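Local coordinates for sugar ABC transporter substrate-binding protein, BlMnBP1 (PDB 6I5R) that binds manno-oligosaccharides such as mannobiose outside the cell and probably delivers them to its ABC transporter for uptake, at residues 230-233 with 238-241. Residues are numbered along the deposited sequence; the frame is centred on the assembly and turned at random.
Sequences KKDA and THPY. With ZN (zinc ion), chain D.
Lys231 and Tyr241 show how two neighbouring segments can be held together although no direct hydrogen bond joins residues 230-233 to 238-241. The apolar part is a CH-pi contact: Lys231 CB sits 3.8 Å from the Tyr241 ring centroid, 4° off the normal. The bend at chi3 brings Lys231 CE along the same face toward Tyr241 OH, which is hydrogen-bonded to Asp426 OD1. An alanine in place of Tyr241 would probably leave the Lys231 chain without its platform and Asp426 without its hydroxyl mate. Beside it, the Asp232 carboxylate stacks on the His239 imidazole, the planes 5° apart, with Asp232 CG 3.9 Å from His239 ND1. Water-mediated bonds join the backbones: one water links Lys230 O to Tyr241 N, another Asp232 N to Thr238 O. Both ring nitrogens of His239 are engaged. His239 ND1 donates in the ring plane to Thr238 OG1 (2.9 Å, 171°), itself also hydrogen-bonded to Ala235 O, while His239 NE2 binds a zinc ion at 2.0 Å; a zinc-bound water donates to Asp232 OD1, making the aspartate a second-shell partner of this site. The contact closes the loop between helices 217-224 and 239-252 onto the start of the latter, where Tyr241 also packs on Ile425 and Met429 of helix 425-443.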
ATOM      1  N   LYS A 230     -21.030   7.707   4.574  1.00 16.94           N
ATOM      2  CA  LYS A 230     -22.363   7.809   4.026  1.00 20.85           C
ATOM      3  C   LYS A 230     -22.322   7.906   2.505  1.00 21.54           C
ATOM      4  O   LYS A 230     -21.365   8.402   1.908  1.00 16.39           O
ATOM      5  CB  LYS A 230     -23.097   9.032   4.604  1.00 17.04           C
ATOM      6  CG  LYS A 230     -22.613  10.383   4.123  1.00 21.81           C
ATOM      7  CD  LYS A 230     -23.440  11.531   4.761  1.00 23.89           C
ATOM      8  CE  LYS A 230     -24.950  11.468   4.360  1.00 24.93           C
ATOM      9  NZ  LYS A 230     -25.195  11.854   2.950  1.00 27.76           N
ATOM     10  N   LYS A 231     -23.399   7.441   1.884  1.00 19.94           N
ATOM     11  CA  LYS A 231     -23.567   7.623   0.454  1.00 16.39           C
ATOM     12  C   LYS A 231     -23.584   9.106   0.122  1.00 19.59           C
ATOM     13  O   LYS A 231     -24.209   9.907   0.825  1.00 16.39           O
ATOM     14  CB  LYS A 231     -24.875   6.966  -0.000  1.00 17.41           C
ATOM     15  CG  LYS A 231     -25.157   7.053  -1.497  1.00 19.62           C
ATOM     16  CD  LYS A 231     -26.606   6.658  -1.830  1.00 21.51           C
ATOM     17  CE  LYS A 231     -26.960   5.204  -1.501  1.00 23.82           C
ATOM     18  NZ  LYS A 231     -28.432   4.983  -1.822  1.00 22.70           N
ATOM     19  N   ASP A 232     -22.907   9.458  -0.969  1.00 16.39           N
ATOM     20  CA  ASP A 232     -22.883  10.833  -1.460  1.00 16.39           C
ATOM     21  C   ASP A 232     -24.149  11.044  -2.295  1.00 18.83           C
ATOM     22  O   ASP A 232     -24.321  10.411  -3.335  1.00 16.39           O
ATOM     23  CB  ASP A 232     -21.624  11.102  -2.283  1.00 18.62           C
ATOM     24  CG  ASP A 232     -21.546  12.538  -2.751  1.00 21.98           C
ATOM     25  OD1 ASP A 232     -21.310  13.426  -1.903  1.00 30.20           O
ATOM     26  OD2 ASP A 232     -21.779  12.790  -3.947  1.00 26.68           O
ATOM     27  N   ALA A 233     -25.043  11.918  -1.841  1.00 16.39           N
ATOM     28  CA  ALA A 233     -26.314  12.092  -2.544  1.00 24.65           C
ATOM     29  C   ALA A 233     -26.105  12.495  -3.995  1.00 16.39           C
ATOM     30  O   ALA A 233     -26.779  11.986  -4.902  1.00 22.26           O
ATOM     31  CB  ALA A 233     -27.170  13.136  -1.829  1.00 19.48           C
ATOM     32  N   THR A 238     -19.648   7.527  -6.088  1.00 16.39           N
ATOM     33  CA  THR A 238     -18.330   8.016  -5.702  1.00 16.60           C
ATOM     34  C   THR A 238     -18.203   7.981  -4.180  1.00 16.39           C
ATOM     35  O   THR A 238     -19.111   7.568  -3.457  1.00 16.39           O
ATOM     36  CB  THR A 238     -18.069   9.454  -6.184  1.00 16.39           C
ATOM     37  OG1 THR A 238     -18.931  10.359  -5.468  1.00 20.57           O
ATOM     38  CG2 THR A 238     -18.327   9.518  -7.676  1.00 16.39           C
ATOM     39  N   HIS A 239     -17.046   8.469  -3.710  1.00 16.39           N
ATOM     40  CA  HIS A 239     -16.721   8.601  -2.296  1.00 16.39           C
ATOM     41  C   HIS A 239     -16.541   7.216  -1.647  1.00 16.86           C
ATOM     42  O   HIS A 239     -16.750   6.192  -2.294  1.00 16.39           O
ATOM     43  CB  HIS A 239     -17.808   9.396  -1.604  1.00 17.62           C
ATOM     44  CG  HIS A 239     -17.645  10.866  -1.777  1.00 17.06           C
ATOM     45  ND1 HIS A 239     -17.830  11.490  -2.992  1.00 25.20           N
ATOM     46  CD2 HIS A 239     -17.227  11.825  -0.919  1.00 18.97           C
ATOM     47  CE1 HIS A 239     -17.558  12.780  -2.866  1.00 20.64           C
ATOM     48  NE2 HIS A 239     -17.215  13.010  -1.614  1.00 22.93           N
ATOM     49  N   PRO A 240     -16.111   7.185  -0.364  1.00 16.39           N
ATOM     50  CA  PRO A 240     -15.792   5.874   0.225  1.00 16.39           C
ATOM     51  C   PRO A 240     -16.931   4.860   0.165  1.00 16.39           C
ATOM     52  O   PRO A 240     -16.675   3.676  -0.048  1.00 16.39           O
ATOM     53  CB  PRO A 240     -15.393   6.231   1.662  1.00 16.39           C
ATOM     54  CG  PRO A 240     -14.768   7.599   1.504  1.00 16.39           C
ATOM     55  CD  PRO A 240     -15.613   8.302   0.454  1.00 16.39           C
ATOM     56  N   TYR A 241     -18.178   5.292   0.372  1.00 16.39           N
ATOM     57  CA  TYR A 241     -19.313   4.371   0.300  1.00 16.39           C
ATOM     58  C   TYR A 241     -19.272   3.525  -0.968  1.00 16.39           C
ATOM     59  O   TYR A 241     -19.544   2.317  -0.934  1.00 16.39           O
ATOM     60  CB  TYR A 241     -20.619   5.182   0.392  1.00 16.39           C
ATOM     61  CG  TYR A 241     -21.895   4.390   0.250  1.00 19.42           C
ATOM     62  CD1 TYR A 241     -22.403   4.100  -1.012  1.00 16.39           C
ATOM     63  CD2 TYR A 241     -22.607   3.939   1.364  1.00 16.39           C
ATOM     64  CE1 TYR A 241     -23.566   3.372  -1.157  1.00 16.39           C
ATOM     65  CE2 TYR A 241     -23.771   3.194   1.221  1.00 16.53           C
ATOM     66  CZ  TYR A 241     -24.252   2.934  -0.052  1.00 21.49           C
ATOM     67  OH  TYR A 241     -25.414   2.224  -0.257  1.00 16.39           O
TER
HETATM   68 ZN    ZN D 504     -17.271  14.981  -1.387  1.00 37.02          ZN
HETATM   69  O   HOH W   1     -18.771   7.920   1.438  1.00 16.39           O
HETATM   70  O   HOH W   2     -21.547   7.258  -2.360  1.00 16.39           O
HETATM   71  O   HOH W   3     -19.457  14.955  -0.916  1.00 28.49           O
HETATM   72  O   HOH W   4     -16.632  14.958  -3.306  1.00 16.39           O
HETATM   73  O   HOH W   5     -17.833  16.198  -2.501  1.00 33.73           O
HETATM   74  O   HOH W   6     -16.324  15.011   0.093  1.00 29.32           O
HETATM   75  O   HOH W   7     -17.346  17.236  -1.218  1.00 29.94           O